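Local coordinates for putative hemin storage protein (Bordetella bronchiseptica, PDB 6AU1) that cleaves deacetylated poly-beta-1,6-N-acetylglucosamine through the glycoside hydrolase domain described here and can thereby disrupt bacterial biofilms, at residues Q31-M36 with K83-V88; R8-D13 with L39-V44; R66-R71 with L97-P102. All blocks are in the same frame, centred on the assembly; numbering follows the deposited sequence.

Interaction 1: residues Q31-M36 with K83-V88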
loop_
_atom_site.group_PDB
_atom_site.type_symbol
_atom_site.label_atom_id
_atom_site.label_comp_id
_atom_site.label_asym_id
_atom_site.label_seq_id
_atom_site.Cartn_x
_atom_site.Cartn_y
_atom_site.Cartn_z
ATOM N N GLN A 31 -20.778 -8.216 -9.642
ATOM C CA GLN A 31 -20.314 -7.307 -10.689
ATOM C C GLN A 31 -18.793 -7.270 -10.748
ATOM O O GLN A 31 -18.205 -7.204 -11.834
ATOM C CB GLN A 31 -20.857 -5.896 -10.470
ATOM C CG GLN A 31 -22.341 -5.745 -10.777
ATOM C CD GLN A 31 -22.776 -4.289 -10.788
ATOM O OE1 GLN A 31 -22.662 -3.588 -9.783
ATOM N NE2 GLN A 31 -23.260 -3.824 -11.936
ATOM N N LEU A 32 -18.160 -7.311 -9.580
ATOM C CA LEU A 32 -16.702 -7.330 -9.519
ATOM C C LEU A 32 -16.153 -8.593 -10.176
ATOM O O LEU A 32 -15.265 -8.525 -11.035
ATOM C CB LEU A 32 -16.216 -7.229 -8.071
ATOM C CG LEU A 32 -14.721 -7.485 -7.879
ATOM C CD1 LEU A 32 -13.887 -6.395 -8.563
ATOM C CD2 LEU A 32 -14.367 -7.603 -6.398
ATOM N N ILE A 33 -16.695 -9.743 -9.783
ATOM C CA ILE A 33 -16.215 -11.017 -10.295
ATOM C C ILE A 33 -16.323 -11.058 -11.816
ATOM O O ILE A 33 -15.388 -11.488 -12.500
ATOM C CB ILE A 33 -16.992 -12.213 -9.691
ATOM C CG1 ILE A 33 -16.834 -12.259 -8.164
ATOM C CG2 ILE A 33 -16.541 -13.519 -10.320
ATOM C CD1 ILE A 33 -15.389 -12.190 -7.665
ATOM N N ASP A 34 -17.451 -10.595 -12.348
ATOM C CA ASP A 34 -17.649 -10.585 -13.798
ATOM C C ASP A 34 -16.599 -9.743 -14.522
ATOM O O ASP A 34 -16.088 -10.144 -15.571
ATOM C CB ASP A 34 -19.042 -10.075 -14.160
ATOM C CG ASP A 34 -20.132 -11.077 -13.836
ATOM O OD1 ASP A 34 -19.801 -12.255 -13.584
ATOM O OD2 ASP A 34 -21.318 -10.687 -13.842
ATOM N N ARG A 35 -16.296 -8.572 -13.972
ATOM C CA ARG A 35 -15.305 -7.690 -14.576
ATOM C C ARG A 35 -13.905 -8.288 -14.513
ATOM O O ARG A 35 -13.143 -8.194 -15.474
ATOM C CB ARG A 35 -15.310 -6.322 -13.888
ATOM C CG ARG A 35 -16.462 -5.432 -14.301
ATOM C CD ARG A 35 -16.563 -4.220 -13.370
ATOM N NE ARG A 35 -15.371 -3.374 -13.393
ATOM C CZ ARG A 35 -15.104 -2.503 -14.365
ATOM N NH1 ARG A 35 -15.931 -2.383 -15.396
ATOM N NH2 ARG A 35 -14.004 -1.758 -14.319
ATOM N N MET A 36 -13.559 -8.896 -13.383
ATOM C CA MET A 36 -12.224 -9.480 -13.257
ATOM C C MET A 36 -12.061 -10.729 -14.128
ATOM O O MET A 36 -10.979 -10.977 -14.668
ATOM C CB MET A 36 -11.911 -9.786 -11.791
ATOM C CG MET A 36 -11.824 -8.527 -10.902
ATOM S SD MET A 36 -10.610 -7.295 -11.453
ATOM C CE MET A 36 -11.623 -6.136 -12.367
ATOM N N LYS A 83 -10.391 -15.892 -6.704
ATOM C CA LYS A 83 -9.491 -16.983 -7.077
ATOM C C LYS A 83 -10.186 -18.045 -7.919
ATOM O O LYS A 83 -9.668 -18.462 -8.961
ATOM C CB LYS A 83 -8.874 -17.633 -5.829
ATOM C CG LYS A 83 -7.877 -16.718 -5.117
ATOM C CD LYS A 83 -7.169 -17.407 -3.952
ATOM C CE LYS A 83 -6.307 -18.580 -4.418
ATOM N NZ LYS A 83 -5.271 -18.193 -5.422
ATOM N N THR A 84 -11.358 -18.482 -7.474
ATOM C CA THR A 84 -12.000 -19.628 -8.100
ATOM C C THR A 84 -12.835 -19.267 -9.324
ATOM O O THR A 84 -12.901 -20.049 -10.276
ATOM C CB THR A 84 -12.890 -20.381 -7.093
ATOM O OG1 THR A 84 -13.956 -19.529 -6.654
ATOM C CG2 THR A 84 -12.064 -20.803 -5.897
ATOM N N ARG A 85 -13.477 -18.104 -9.308
ATOM C CA ARG A 85 -14.378 -17.735 -10.402
ATOM C C ARG A 85 -13.690 -16.871 -11.464
ATOM O O ARG A 85 -13.968 -17.013 -12.654
ATOM C CB ARG A 85 -15.620 -17.011 -9.865
ATOM C CG ARG A 85 -16.465 -17.835 -8.886
ATOM C CD ARG A 85 -17.795 -17.159 -8.560
ATOM N NE ARG A 85 -18.588 -17.964 -7.628
ATOM C CZ ARG A 85 -19.855 -17.719 -7.300
ATOM N NH1 ARG A 85 -20.496 -16.684 -7.827
ATOM N NH2 ARG A 85 -20.484 -18.518 -6.446
ATOM N N ALA A 86 -12.791 -15.986 -11.041
ATOM C CA ALA A 86 -12.104 -15.102 -11.987
ATOM C C ALA A 86 -10.712 -15.619 -12.351
ATOM O O ALA A 86 -10.116 -15.171 -13.330
ATOM C CB ALA A 86 -12.014 -13.684 -11.420
ATOM N N GLY A 87 -10.194 -16.551 -11.554
ATOM C CA GLY A 87 -8.897 -17.155 -11.806
ATOM C C GLY A 87 -7.695 -16.231 -11.664
ATOM O O GLY A 87 -6.680 -16.412 -12.340
ATOM N N VAL A 88 -7.802 -15.244 -10.780
ATOM C CA VAL A 88 -6.701 -14.316 -10.540
ATOM C C VAL A 88 -6.008 -14.634 -9.228
ATOM O O VAL A 88 -6.601 -15.256 -8.348
ATOM C CB VAL A 88 -7.191 -12.844 -10.478
ATOM C CG1 VAL A 88 -7.890 -12.462 -11.763
ATOM C CG2 VAL A 88 -8.123 -12.632 -9.270
#

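Interaction 2: residues R8-D13 with L39-V44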
loop_
_atom_site.group_PDB
_atom_site.type_symbol
_atom_site.label_atom_id
_atom_site.label_comp_id
_atom_site.label_asym_id
_atom_site.label_seq_id
_atom_site.Cartn_x
_atom_site.Cartn_y
_atom_site.Cartn_z
ATOM N N ARG A 8 -0.115 -7.449 -14.316
ATOM C CA ARG A 8 -1.146 -6.506 -14.701
ATOM C C ARG A 8 -2.142 -6.568 -13.578
ATOM O O ARG A 8 -2.795 -7.589 -13.399
ATOM C CB ARG A 8 -1.782 -6.887 -16.046
ATOM C CG ARG A 8 -0.789 -6.957 -17.208
ATOM C CD ARG A 8 -0.339 -5.556 -17.606
ATOM N NE ARG A 8 0.905 -5.534 -18.386
ATOM C CZ ARG A 8 0.977 -5.805 -19.680
ATOM N NH1 ARG A 8 -0.121 -6.149 -20.335
ATOM N NH2 ARG A 8 2.138 -5.754 -20.314
ATOM N N ILE A 9 -2.221 -5.517 -12.770
ATOM C CA ILE A 9 -2.976 -5.667 -11.537
ATOM C C ILE A 9 -4.133 -4.698 -11.417
ATOM O O ILE A 9 -4.168 -3.650 -12.056
ATOM C CB ILE A 9 -2.053 -5.538 -10.297
ATOM C CG1 ILE A 9 -1.502 -4.115 -10.151
ATOM C CG2 ILE A 9 -0.893 -6.553 -10.386
ATOM C CD1 ILE A 9 -2.370 -3.182 -9.281
ATOM N N VAL A 10 -5.098 -5.082 -10.590
ATOM C CA VAL A 10 -6.246 -4.244 -10.292
ATOM C C VAL A 10 -6.350 -4.162 -8.785
ATOM O O VAL A 10 -6.375 -5.190 -8.111
ATOM C CB VAL A 10 -7.566 -4.819 -10.879
ATOM C CG1 VAL A 10 -8.753 -3.908 -10.517
ATOM C CG2 VAL A 10 -7.467 -5.001 -12.394
ATOM N N GLN A 11 -6.382 -2.951 -8.241
ATOM C CA GLN A 11 -6.541 -2.794 -6.797
ATOM C C GLN A 11 -8.004 -2.475 -6.491
ATOM O O GLN A 11 -8.610 -1.616 -7.127
ATOM C CB GLN A 11 -5.607 -1.713 -6.262
ATOM C CG GLN A 11 -5.606 -1.584 -4.733
ATOM C CD GLN A 11 -4.415 -0.788 -4.236
ATOM O OE1 GLN A 11 -3.296 -0.982 -4.696
ATOM N NE2 GLN A 11 -4.650 0.107 -3.294
ATOM N N VAL A 12 -8.561 -3.180 -5.513
ATOM C CA VAL A 12 -10.005 -3.176 -5.282
ATOM C C VAL A 12 -10.365 -2.841 -3.842
ATOM O O VAL A 12 -9.800 -3.417 -2.904
ATOM C CB VAL A 12 -10.601 -4.556 -5.635
ATOM C CG1 VAL A 12 -12.059 -4.659 -5.203
ATOM C CG2 VAL A 12 -10.449 -4.830 -7.141
ATOM N N ASP A 13 -11.318 -1.919 -3.673
ATOM C CA ASP A 13 -11.808 -1.537 -2.354
ATOM C C ASP A 13 -12.935 -2.442 -1.901
ATOM O O ASP A 13 -13.958 -2.525 -2.573
ATOM C CB ASP A 13 -12.319 -0.090 -2.360
ATOM C CG ASP A 13 -11.260 0.892 -2.756
ATOM O OD1 ASP A 13 -10.372 1.162 -1.914
ATOM O OD2 ASP A 13 -11.317 1.405 -3.900
ATOM N N LEU A 39 -11.471 -9.149 -17.572
ATOM C CA LEU A 39 -10.242 -8.385 -17.694
ATOM C C LEU A 39 -9.015 -9.279 -17.539
ATOM O O LEU A 39 -7.956 -9.004 -18.117
ATOM C CB LEU A 39 -10.231 -7.267 -16.653
ATOM C CG LEU A 39 -9.406 -6.022 -16.927
ATOM C CD1 LEU A 39 -9.878 -5.331 -18.199
ATOM C CD2 LEU A 39 -9.498 -5.082 -15.736
ATOM N N ALA A 40 -9.180 -10.350 -16.765
ATOM C CA ALA A 40 -8.127 -11.337 -16.522
ATOM C C ALA A 40 -6.764 -10.725 -16.160
ATOM O O ALA A 40 -5.764 -10.997 -16.830
ATOM C CB ALA A 40 -7.977 -12.244 -17.746
ATOM N N PRO A 41 -6.714 -9.909 -15.099
ATOM C CA PRO A 41 -5.413 -9.423 -14.626
ATOM C C PRO A 41 -4.592 -10.556 -14.008
ATOM O O PRO A 41 -5.128 -11.635 -13.742
ATOM C CB PRO A 41 -5.795 -8.388 -13.560
ATOM C CG PRO A 41 -7.088 -8.932 -13.008
ATOM C CD PRO A 41 -7.811 -9.484 -14.206
ATOM N N SER A 42 -3.303 -10.326 -13.784
ATOM C CA SER A 42 -2.484 -11.326 -13.108
ATOM C C SER A 42 -2.888 -11.430 -11.640
ATOM O O SER A 42 -2.928 -12.526 -11.079
ATOM C CB SER A 42 -0.988 -10.998 -13.237
ATOM O OG SER A 42 -0.683 -9.735 -12.697
ATOM N N ALA A 43 -3.232 -10.293 -11.034
ATOM C CA ALA A 43 -3.539 -10.258 -9.610
ATOM C C ALA A 43 -4.529 -9.151 -9.277
ATOM O O ALA A 43 -4.547 -8.113 -9.940
ATOM C CB ALA A 43 -2.258 -10.070 -8.798
ATOM N N VAL A 44 -5.356 -9.402 -8.263
ATOM C CA VAL A 44 -6.134 -8.346 -7.619
ATOM C C VAL A 44 -5.524 -8.033 -6.261
ATOM O O VAL A 44 -5.272 -8.939 -5.460
ATOM C CB VAL A 44 -7.616 -8.744 -7.456
ATOM C CG1 VAL A 44 -8.359 -7.749 -6.529
ATOM C CG2 VAL A 44 -8.265 -8.821 -8.826
#

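Interaction 3: residues R66-R71 with L97-P102. With SO4 (sulfate ion), chain C.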
loop_
_atom_site.group_PDB
_atom_site.type_symbol
_atom_site.label_atom_id
_atom_site.label_comp_id
_atom_site.label_asym_id
_atom_site.label_seq_id
_atom_site.Cartn_x
_atom_site.Cartn_y
_atom_site.Cartn_z
ATOM N N ARG A 66 -8.178 -10.556 16.769
ATOM C CA ARG A 66 -8.155 -10.335 18.217
ATOM C C ARG A 66 -8.297 -8.889 18.681
ATOM O O ARG A 66 -8.587 -8.644 19.856
ATOM C CB ARG A 66 -6.838 -10.852 18.792
ATOM C CG ARG A 66 -6.736 -12.328 18.969
ATOM C CD ARG A 66 -5.282 -12.662 19.240
ATOM N NE ARG A 66 -4.546 -12.870 17.999
ATOM C CZ ARG A 66 -3.334 -13.405 17.938
ATOM N NH1 ARG A 66 -2.751 -13.589 16.764
ATOM N NH2 ARG A 66 -2.705 -13.753 19.061
ATOM N N HIS A 67 -8.065 -7.942 17.785
ATOM C CA HIS A 67 -7.802 -6.571 18.216
ATOM C C HIS A 67 -8.788 -5.521 17.705
ATOM O O HIS A 67 -9.167 -4.619 18.455
ATOM C CB HIS A 67 -6.374 -6.184 17.816
ATOM C CG HIS A 67 -5.327 -6.953 18.558
ATOM N ND1 HIS A 67 -5.214 -6.913 19.931
ATOM C CD2 HIS A 67 -4.373 -7.809 18.124
ATOM C CE1 HIS A 67 -4.225 -7.705 20.310
ATOM N NE2 HIS A 67 -3.693 -8.252 19.233
ATOM N N LEU A 68 -9.205 -5.632 16.448
ATOM C CA LEU A 68 -10.114 -4.643 15.854
ATOM C C LEU A 68 -11.479 -5.236 15.538
ATOM O O LEU A 68 -11.567 -6.379 15.091
ATOM C CB LEU A 68 -9.517 -4.061 14.564
ATOM C CG LEU A 68 -8.737 -2.747 14.662
ATOM C CD1 LEU A 68 -7.616 -2.866 15.650
ATOM C CD2 LEU A 68 -8.194 -2.334 13.288
ATOM N N PRO A 69 -12.549 -4.453 15.745
ATOM C CA PRO A 69 -13.872 -4.924 15.318
ATOM C C PRO A 69 -13.900 -5.207 13.826
ATOM O O PRO A 69 -13.145 -4.634 13.041
ATOM C CB PRO A 69 -14.802 -3.756 15.662
ATOM C CG PRO A 69 -14.077 -2.965 16.685
ATOM C CD PRO A 69 -12.614 -3.140 16.412
ATOM N N MET A 70 -14.779 -6.116 13.445
ATOM C CA MET A 70 -14.947 -6.473 12.054
ATOM C C MET A 70 -16.169 -5.727 11.499
ATOM O O MET A 70 -17.265 -5.806 12.078
ATOM C CB MET A 70 -15.101 -8.000 11.959
ATOM C CG MET A 70 -15.126 -8.584 10.589
ATOM S SD MET A 70 -15.068 -10.399 10.651
ATOM C CE MET A 70 -16.332 -10.778 11.840
ATOM N N ARG A 71 -15.982 -4.985 10.407
ATOM C CA ARG A 71 -17.093 -4.292 9.756
ATOM C C ARG A 71 -17.994 -5.287 9.042
ATOM O O ARG A 71 -19.213 -5.139 9.006
ATOM C CB ARG A 71 -16.587 -3.248 8.748
ATOM C CG ARG A 71 -17.713 -2.356 8.221
ATOM C CD ARG A 71 -17.201 -1.298 7.259
ATOM N NE ARG A 71 -18.215 -0.282 6.984
ATOM C CZ ARG A 71 -18.293 0.411 5.851
ATOM N NH1 ARG A 71 -17.426 0.178 4.864
ATOM N NH2 ARG A 71 -19.242 1.327 5.702
ATOM N N LEU A 97 1.006 0.133 9.716
ATOM C CA LEU A 97 1.030 0.816 11.016
ATOM C C LEU A 97 -0.324 1.326 11.503
ATOM O O LEU A 97 -0.562 1.378 12.718
ATOM C CB LEU A 97 1.978 2.021 10.966
ATOM C CG LEU A 97 3.424 1.775 10.549
ATOM C CD1 LEU A 97 4.138 3.121 10.582
ATOM C CD2 LEU A 97 4.090 0.757 11.473
ATOM N N THR A 98 -1.199 1.741 10.583
ATOM C CA THR A 98 -2.435 2.424 11.000
ATOM C C THR A 98 -3.537 1.446 11.412
ATOM O O THR A 98 -4.308 0.972 10.575
ATOM C CB THR A 98 -3.008 3.350 9.900
ATOM O OG1 THR A 98 -3.314 2.590 8.717
ATOM C CG2 THR A 98 -2.032 4.475 9.558
ATOM N N PHE A 99 -3.573 1.148 12.705
ATOM C CA PHE A 99 -4.653 0.382 13.313
ATOM C C PHE A 99 -5.107 1.127 14.544
ATOM O O PHE A 99 -4.344 1.256 15.501
ATOM C CB PHE A 99 -4.188 -1.031 13.670
ATOM C CG PHE A 99 -3.714 -1.812 12.490
ATOM C CD1 PHE A 99 -4.623 -2.514 11.698
ATOM C CD2 PHE A 99 -2.364 -1.824 12.147
ATOM C CE1 PHE A 99 -4.183 -3.230 10.581
ATOM C CE2 PHE A 99 -1.919 -2.536 11.040
ATOM C CZ PHE A 99 -2.834 -3.244 10.255
ATOM N N SER A 100 -6.335 1.632 14.511
ATOM C CA SER A 100 -6.867 2.406 15.629
ATOM C C SER A 100 -7.566 1.471 16.613
ATOM O O SER A 100 -8.791 1.366 16.641
ATOM C CB SER A 100 -7.813 3.497 15.121
ATOM O OG SER A 100 -7.083 4.457 14.357
ATOM N N VAL A 101 -6.753 0.781 17.401
ATOM C CA VAL A 101 -7.222 -0.147 18.408
ATOM C C VAL A 101 -8.057 0.575 19.468
ATOM O O VAL A 101 -7.895 1.777 19.692
ATOM C CB VAL A 101 -6.032 -0.870 19.086
ATOM C CG1 VAL A 101 -5.261 -1.680 18.068
ATOM C CG2 VAL A 101 -5.098 0.145 19.770
ATOM N N PRO A 102 -8.971 -0.153 20.111
ATOM C CA PRO A 102 -9.819 0.465 21.139
ATOM C C PRO A 102 -9.054 0.757 22.422
ATOM O O PRO A 102 -8.019 0.143 22.661
ATOM C CB PRO A 102 -10.906 -0.585 21.380
ATOM C CG PRO A 102 -10.311 -1.871 20.944
ATOM C CD PRO A 102 -9.336 -1.554 19.839
HETATM S S SO4 C . -21.601 0.587 8.660
HETATM O O1 SO4 C . -20.485 -0.314 8.948
HETATM O O2 SO4 C . -21.156 1.657 7.770
HETATM O O3 SO4 C . -22.076 1.174 9.920
HETATM O O4 SO4 C . -22.688 -0.145 8.018
#

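Interaction 1: residues Q31-M36 with K83-V88
Residues 31-36 and 83-88, on the helices that follow the first two strands of a beta/alpha (TIM) barrel, approach most closely at the CA atoms of Met36 and Ala86, 5.8 Å apart. No hydrogen bond crosses between the two segments, and the contact is carried by apolar groups on the outer layer of the barrel. Ala86 suits the tight spot because it has just a methyl group to place: its CB meets CB of Met36 at 3.9 Å and lies 4.2 Å from the carbonyl O of Ile33, so it fits against one turn of the facing helix.

One turn back, the branch methyl of Ile33 meets the first side-chain carbon of Arg85. With CG1 beside the backbone N (chi1 -61°), the CG2 methyl of Ile33 stands anti to that nitrogen and reaches CB of Arg85 at 3.6 Å. Only the aliphatic start of Arg85 is used in this way; the rest of the chain runs extended from CG to NE, which lets a charged residue sit at an exposed border. Met36 likewise uses its CB here, but bends at chi2 and chi3 turn its flexible thioether inward to strands 8-12 and 43-47.

Gly87 then breaks the helical path with a positive phi of 67°, a conformation that a residue without a side chain adopts at little cost. Its N keeps a weak bond to O of Lys83. The turn directs Val88, just before strand 89-94, toward helix 22-39, its CG1 4.5 Å from O of Met36.

Interaction 2: residues R8-D13 with L39-V44
A chi1 of 59° holds OG of Ser42 between its own backbone N and carbonyl carbon, where it accepts the N-H of Arg8 at 2.9 Å and also bonds OE1 of Glu7. This closes the start of a beta-alpha-beta unit: strand 8-12, helix 22-39 and strand 43-47 form the first such crossover of the TIM barrel, with the two strands parallel. Ser42 N returns a bond to Arg8 O at 2.8 Å, rather bent at the hydrogen (137°). Ser42 thus holds both the backbone N and O of Arg8, one through its hydroxyl and one through its own N-H, just before regular pairing begins. From there Val10 N donates to Ala43 O over 3.1 Å, much straighter.

On one face, Ile9 CG2 lies 4.1 Å from CB of Ala43, the small alanine leaving room beside the branched chain. The opposite face, toward helix 22-39, carries Val10, Val12 and Val44, with CD2 of Leu39 and CB of Pro41 both packing on CG2 of Val10. Val44 has CG1 anti to its N, so that this methyl reaches CG2 of Val12 at 3.6 Å, while its CA-H points to Val10 O, with CA and O 3.2 Å apart.

Interaction 3: residues R66-R71 with L97-P102
The loops that leave strands 43-47 and 89-94, at the carboxyl ends of the barrel strands where TIM-barrel enzymes build their active sites, are joined here by Leu68 packing against Phe99 and Val101. No hydrogen bond links residues 66-71 with 97-102, and much of the join is made by the two methyls of one leucine, each with its own partner. CD1 comes within 3.6 Å of CG1 of Val101, the two side chains crossing at about a right angle. CD2 approaches Phe99 at the ring edge, in the ring plane, 3.9 Å from CD1 of the phenylalanine. Leucine fits because its fork spans both; its chi1 of -95° lies away from a staggered position, a modest torsional price for that placement.

Ser100 shapes the second loop. It is the centre of an inverse gamma turn, closed by a weak bond from Val101 N to Phe99 O, and its hydroxyl is held by Asp57. The turn places Phe99 and Val101 so that both side chains touch Leu68, while the phenyl ring also packs on Ile141 and Ile144 of helix 135-151. Farther along, CD of Pro102 rests 3.4 Å from the carbonyl O of His67, whose imidazole is bonded to Glu143 and Asn105.

Three residues on from Leu68, Arg71 extends fully to a sulfate ion, probably from the crystallisation liquor. NE donates to O1 at 3.0 Å and NH2 to O2 at 2.8 Å, the latter almost straight at 175°, so one edge of the guanidinium holds two oxygens. Tyr18 also bonds the sulfate, and Tyr62 holds NH1. The chemistry thus divides in two: apolar packing joins the loops without any direct hydrogen bond, whereas the arginine presents a charged edge suited to an anion.

Interactions 1 and 2 are neighbouring layers of one barrel wall, their centres 9 Å apart. They touch directly: Met36 SD lies 3.8 Å from Val44 CG2, Val88 CG2 is equally close to that methyl, and Val88 CG1 approaches Pro41 O at 3.5 Å. Side chains of the helix contact thus pack directly on the strand 43-47 side of the paired strands. Interaction 3 stands apart, its centre 28 Å from that of interaction 1 and 26 Å from that of interaction 2, though its nearest atoms come within about 9 Å of interaction 2. It belongs to the loops beyond the strands, on the side where barrel enzymes bind substrate, and it alone of the three includes the bound sulfate.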